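Local coordinates for protein possible prolidase (Bifidobacterium longum NCC2705, PDB 2P9B) that probably hydrolyses carbon-nitrogen bonds as a member of the amidohydrolase family, and may be a prolidase, at residues Pro157-Pro169 with Val191-Ala205. Sequence-based numbering, arbitrary orientation.
Sequences PRILASGPLMAIP and VAQNLKAGVNAIKIA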
# COMPACT_ATOMS: atom_id res chain seq x y z
N PRO A 157 -0.38 7.14 10.58
CA PRO A 157 -1.27 6.26 9.83
C PRO A 157 -1.44 4.91 10.53
O PRO A 157 -0.68 4.57 11.43
CB PRO A 157 -0.56 6.11 8.49
CG PRO A 157 0.89 6.10 8.91
CD PRO A 157 0.94 7.24 9.92
N ARG A 158 -2.45 4.17 10.10
CA ARG A 158 -2.70 2.83 10.63
C ARG A 158 -1.59 2.01 9.96
O ARG A 158 -1.44 2.07 8.74
CB ARG A 158 -4.08 2.35 10.18
CG ARG A 158 -4.40 0.92 10.56
CD ARG A 158 -5.81 0.54 10.13
NE ARG A 158 -6.84 1.34 10.80
CZ ARG A 158 -7.39 2.44 10.30
NH1 ARG A 158 -7.03 2.89 9.10
NH2 ARG A 158 -8.32 3.09 10.99
N ILE A 159 -0.83 1.27 10.76
CA ILE A 159 0.29 0.50 10.22
C ILE A 159 0.27 -1.01 10.39
O ILE A 159 0.00 -1.52 11.48
CB ILE A 159 1.64 0.99 10.84
CG1 ILE A 159 1.86 2.48 10.54
CG2 ILE A 159 2.80 0.16 10.29
CD1 ILE A 159 3.10 3.05 11.23
N LEU A 160 0.53 -1.72 9.29
CA LEU A 160 0.68 -3.17 9.35
C LEU A 160 2.19 -3.29 9.21
O LEU A 160 2.75 -3.03 8.14
CB LEU A 160 -0.01 -3.87 8.18
CG LEU A 160 -1.49 -4.21 8.38
CD1 LEU A 160 -2.33 -2.95 8.32
CD2 LEU A 160 -1.90 -5.20 7.30
N ALA A 161 2.85 -3.66 10.31
CA ALA A 161 4.31 -3.78 10.33
C ALA A 161 4.76 -5.22 10.09
O ALA A 161 4.28 -6.14 10.73
CB ALA A 161 4.84 -3.29 11.68
N SER A 162 5.71 -5.38 9.17
CA SER A 162 6.22 -6.69 8.81
C SER A 162 7.45 -7.14 9.58
O SER A 162 7.78 -8.33 9.58
CB SER A 162 6.59 -6.69 7.33
OG SER A 162 7.73 -5.87 7.13
N GLY A 163 8.15 -6.21 10.22
CA GLY A 163 9.38 -6.59 10.88
C GLY A 163 10.35 -6.85 9.73
O GLY A 163 10.05 -6.48 8.59
N PRO A 164 11.52 -7.46 9.97
CA PRO A 164 12.43 -7.70 8.85
C PRO A 164 11.88 -8.72 7.85
O PRO A 164 11.19 -9.66 8.23
CB PRO A 164 13.72 -8.17 9.53
CG PRO A 164 13.25 -8.70 10.85
CD PRO A 164 12.17 -7.75 11.26
N LEU A 165 12.18 -8.53 6.57
CA LEU A 165 11.69 -9.48 5.59
C LEU A 165 12.53 -10.75 5.68
O LEU A 165 13.64 -10.73 6.21
CB LEU A 165 11.74 -8.89 4.17
CG LEU A 165 13.08 -8.56 3.52
CD1 LEU A 165 13.74 -9.83 3.00
CD2 LEU A 165 12.83 -7.60 2.37
N MSE A 166 11.98 -11.85 5.18
CA MSE A 166 12.68 -13.12 5.21
C MSE A 166 13.16 -13.46 3.82
O MSE A 166 12.41 -13.35 2.85
CB MSE A 166 11.74 -14.21 5.72
CG MSE A 166 11.10 -13.87 7.05
SE MSE A 166 9.73 -15.10 7.55
CE MSE A 166 10.89 -16.65 7.89
N ALA A 167 14.41 -13.88 3.72
CA ALA A 167 14.96 -14.22 2.41
C ALA A 167 16.31 -14.89 2.50
O ALA A 167 16.94 -14.93 3.56
CB ALA A 167 15.09 -12.97 1.57
N ILE A 168 16.74 -15.44 1.37
CA ILE A 168 18.04 -16.07 1.28
C ILE A 168 18.97 -14.88 1.09
O ILE A 168 18.77 -14.07 0.18
CB ILE A 168 18.11 -17.00 0.06
CG1 ILE A 168 17.02 -18.07 0.18
CG2 ILE A 168 19.49 -17.64 -0.04
CD1 ILE A 168 16.95 -19.03 -0.99
N PRO A 169 19.99 -14.73 1.95
CA PRO A 169 20.91 -13.60 1.82
C PRO A 169 21.58 -13.53 0.45
O PRO A 169 21.91 -14.56 -0.15
CB PRO A 169 21.90 -13.82 2.97
CG PRO A 169 21.87 -15.30 3.19
CD PRO A 169 20.40 -15.62 3.05
N VAL A 191 9.73 -17.15 11.09
CA VAL A 191 8.47 -16.42 11.11
C VAL A 191 7.95 -16.33 12.55
O VAL A 191 7.35 -15.33 12.93
CB VAL A 191 7.41 -17.10 10.18
CG1 VAL A 191 7.07 -18.48 10.69
CG2 VAL A 191 6.17 -16.23 10.10
N ALA A 192 8.18 -17.37 13.34
CA ALA A 192 7.73 -17.37 14.73
C ALA A 192 8.41 -16.23 15.49
O ALA A 192 7.80 -15.60 16.36
CB ALA A 192 8.05 -18.70 15.39
N GLN A 193 9.67 -15.98 15.16
CA GLN A 193 10.43 -14.91 15.81
C GLN A 193 9.76 -13.57 15.51
O GLN A 193 9.63 -12.73 16.40
CB GLN A 193 11.88 -14.90 15.30
CG GLN A 193 12.61 -16.22 15.54
CD GLN A 193 14.07 -16.18 15.12
OE1 GLN A 193 14.39 -15.84 13.98
NE2 GLN A 193 14.96 -16.56 16.03
N ASN A 194 9.34 -13.38 14.27
CA ASN A 194 8.67 -12.15 13.89
C ASN A 194 7.33 -12.01 14.59
O ASN A 194 7.00 -10.95 15.11
CB ASN A 194 8.47 -12.08 12.38
CG ASN A 194 9.56 -11.30 11.68
OD1 ASN A 194 10.49 -10.81 12.31
ND2 ASN A 194 9.45 -11.17 10.36
N LEU A 195 6.56 -13.09 14.61
CA LEU A 195 5.25 -13.08 15.26
C LEU A 195 5.40 -12.78 16.75
O LEU A 195 4.66 -11.96 17.30
CB LEU A 195 4.55 -14.43 15.05
CG LEU A 195 4.18 -14.75 13.59
CD1 LEU A 195 3.73 -16.20 13.48
CD2 LEU A 195 3.09 -13.80 13.13
N LYS A 196 6.35 -13.44 17.39
CA LYS A 196 6.59 -13.23 18.82
C LYS A 196 6.95 -11.77 19.08
O LYS A 196 6.59 -11.21 20.12
CB LYS A 196 7.73 -14.15 19.30
CG LYS A 196 8.11 -13.97 20.77
CD LYS A 196 6.92 -14.18 21.71
CE LYS A 196 7.31 -13.86 23.15
NZ LYS A 196 6.12 -13.67 24.03
N ALA A 197 7.63 -11.15 18.12
CA ALA A 197 8.04 -9.75 18.24
C ALA A 197 6.89 -8.77 18.03
O ALA A 197 7.04 -7.57 18.26
CB ALA A 197 9.15 -9.45 17.25
N GLY A 198 5.74 -9.28 17.58
CA GLY A 198 4.57 -8.43 17.41
C GLY A 198 4.19 -7.95 16.02
O GLY A 198 3.33 -7.08 15.90
N VAL A 199 4.80 -8.49 14.97
CA VAL A 199 4.44 -8.02 13.63
C VAL A 199 2.99 -8.38 13.29
O VAL A 199 2.42 -9.30 13.87
CB VAL A 199 5.36 -8.63 12.54
CG1 VAL A 199 6.82 -8.39 12.91
CG2 VAL A 199 5.08 -10.11 12.37
N ASN A 200 2.39 -7.63 12.37
CA ASN A 200 1.04 -7.95 11.92
C ASN A 200 1.01 -7.97 10.39
O ASN A 200 0.02 -7.65 9.75
CB ASN A 200 -0.01 -7.00 12.53
CG ASN A 200 0.17 -5.55 12.14
OD1 ASN A 200 1.28 -5.05 12.05
ND2 ASN A 200 -0.95 -4.86 11.94
N ALA A 201 2.15 -8.39 9.83
CA ALA A 201 2.36 -8.56 8.40
C ALA A 201 3.67 -9.33 8.23
O ALA A 201 4.54 -9.26 9.10
CB ALA A 201 2.44 -7.20 7.69
N ILE A 202 3.80 -10.08 7.15
CA ILE A 202 5.02 -10.83 6.87
C ILE A 202 5.43 -10.58 5.42
O ILE A 202 4.57 -10.51 4.54
CB ILE A 202 4.83 -12.36 7.06
CG1 ILE A 202 4.63 -12.68 8.55
CG2 ILE A 202 6.04 -13.11 6.53
CD1 ILE A 202 5.85 -12.41 9.41
N LYS A 203 6.73 -10.44 5.19
CA LYS A 203 7.25 -10.24 3.84
C LYS A 203 8.32 -11.28 3.53
O LYS A 203 9.26 -11.46 4.31
CB LYS A 203 7.87 -8.84 3.71
CG LYS A 203 8.60 -8.60 2.39
CD LYS A 203 7.67 -8.75 1.20
CE LYS A 203 8.31 -8.20 -0.06
NZ LYS A 203 7.30 -7.99 -1.13
N ILE A 204 8.16 -11.97 2.41
CA ILE A 204 9.10 -12.99 1.97
C ILE A 204 9.66 -12.56 0.61
O ILE A 204 8.92 -12.01 -0.21
CB ILE A 204 8.42 -14.36 1.74
CG1 ILE A 204 7.68 -14.82 3.00
CG2 ILE A 204 9.45 -15.40 1.35
CD1 ILE A 204 6.79 -16.03 2.77
N ALA A 205 10.94 -12.79 0.38
CA ALA A 205 11.55 -12.48 -0.90
C ALA A 205 11.60 -13.84 -1.62
O ALA A 205 12.46 -14.67 -1.34
CB ALA A 205 12.96 -11.93 -0.72
O HOH W 1 8.44 -10.17 7.53
O HOH W 2 15.13 -15.12 -1.19
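This is a beta-alpha-beta segment of the amidohydrolase barrel. The chain continuing from strand 158-160 through a loop runs beside strand 202-205, and 166-167 bridges it at M166 and I204. Helix 184-196 packs beside them. At one end the side-chain amide of N200 grips the end of strand 158-160 and the residue after it. Its OD1 accepts from A161 N at 2.7 Å, the donor tilted 30° from the carbonyl plane. ND2 of N200 reaches I159 O in a weak bond. The backbone N of N200 donates to A161 O at 2.9 Å. The chi1 of N200 (62°) sets CG between its own N and carbonyl carbon, which turns the amide across L160 at about a right angle. R146 also binds OD1. S162 still lies against A201, its CA 3.1 Å from A201 O in a CA-H...O contact. The turn at G163-P164 then bulges away, and water 1 links S162 O, P164 O and K203 N. From the helix, N194 points its ND2 to P164 O at 3.1 Å, in the plane of both groups. Its OD1 lies against the ring of P164 and is held by Y140. Further on the backbones rejoin: M166 N donates to K203 O, and A205 N to M166 O. The bent side chain of M166, a selenomethionine, lays SE against V191 CB (4.0 Å). K203 packs CG on L165 CB, but NZ leads away to E265. The single parallel bridge closes a beta-alpha-beta crossover through helix 184-196, as in the family's TIM-barrel fold.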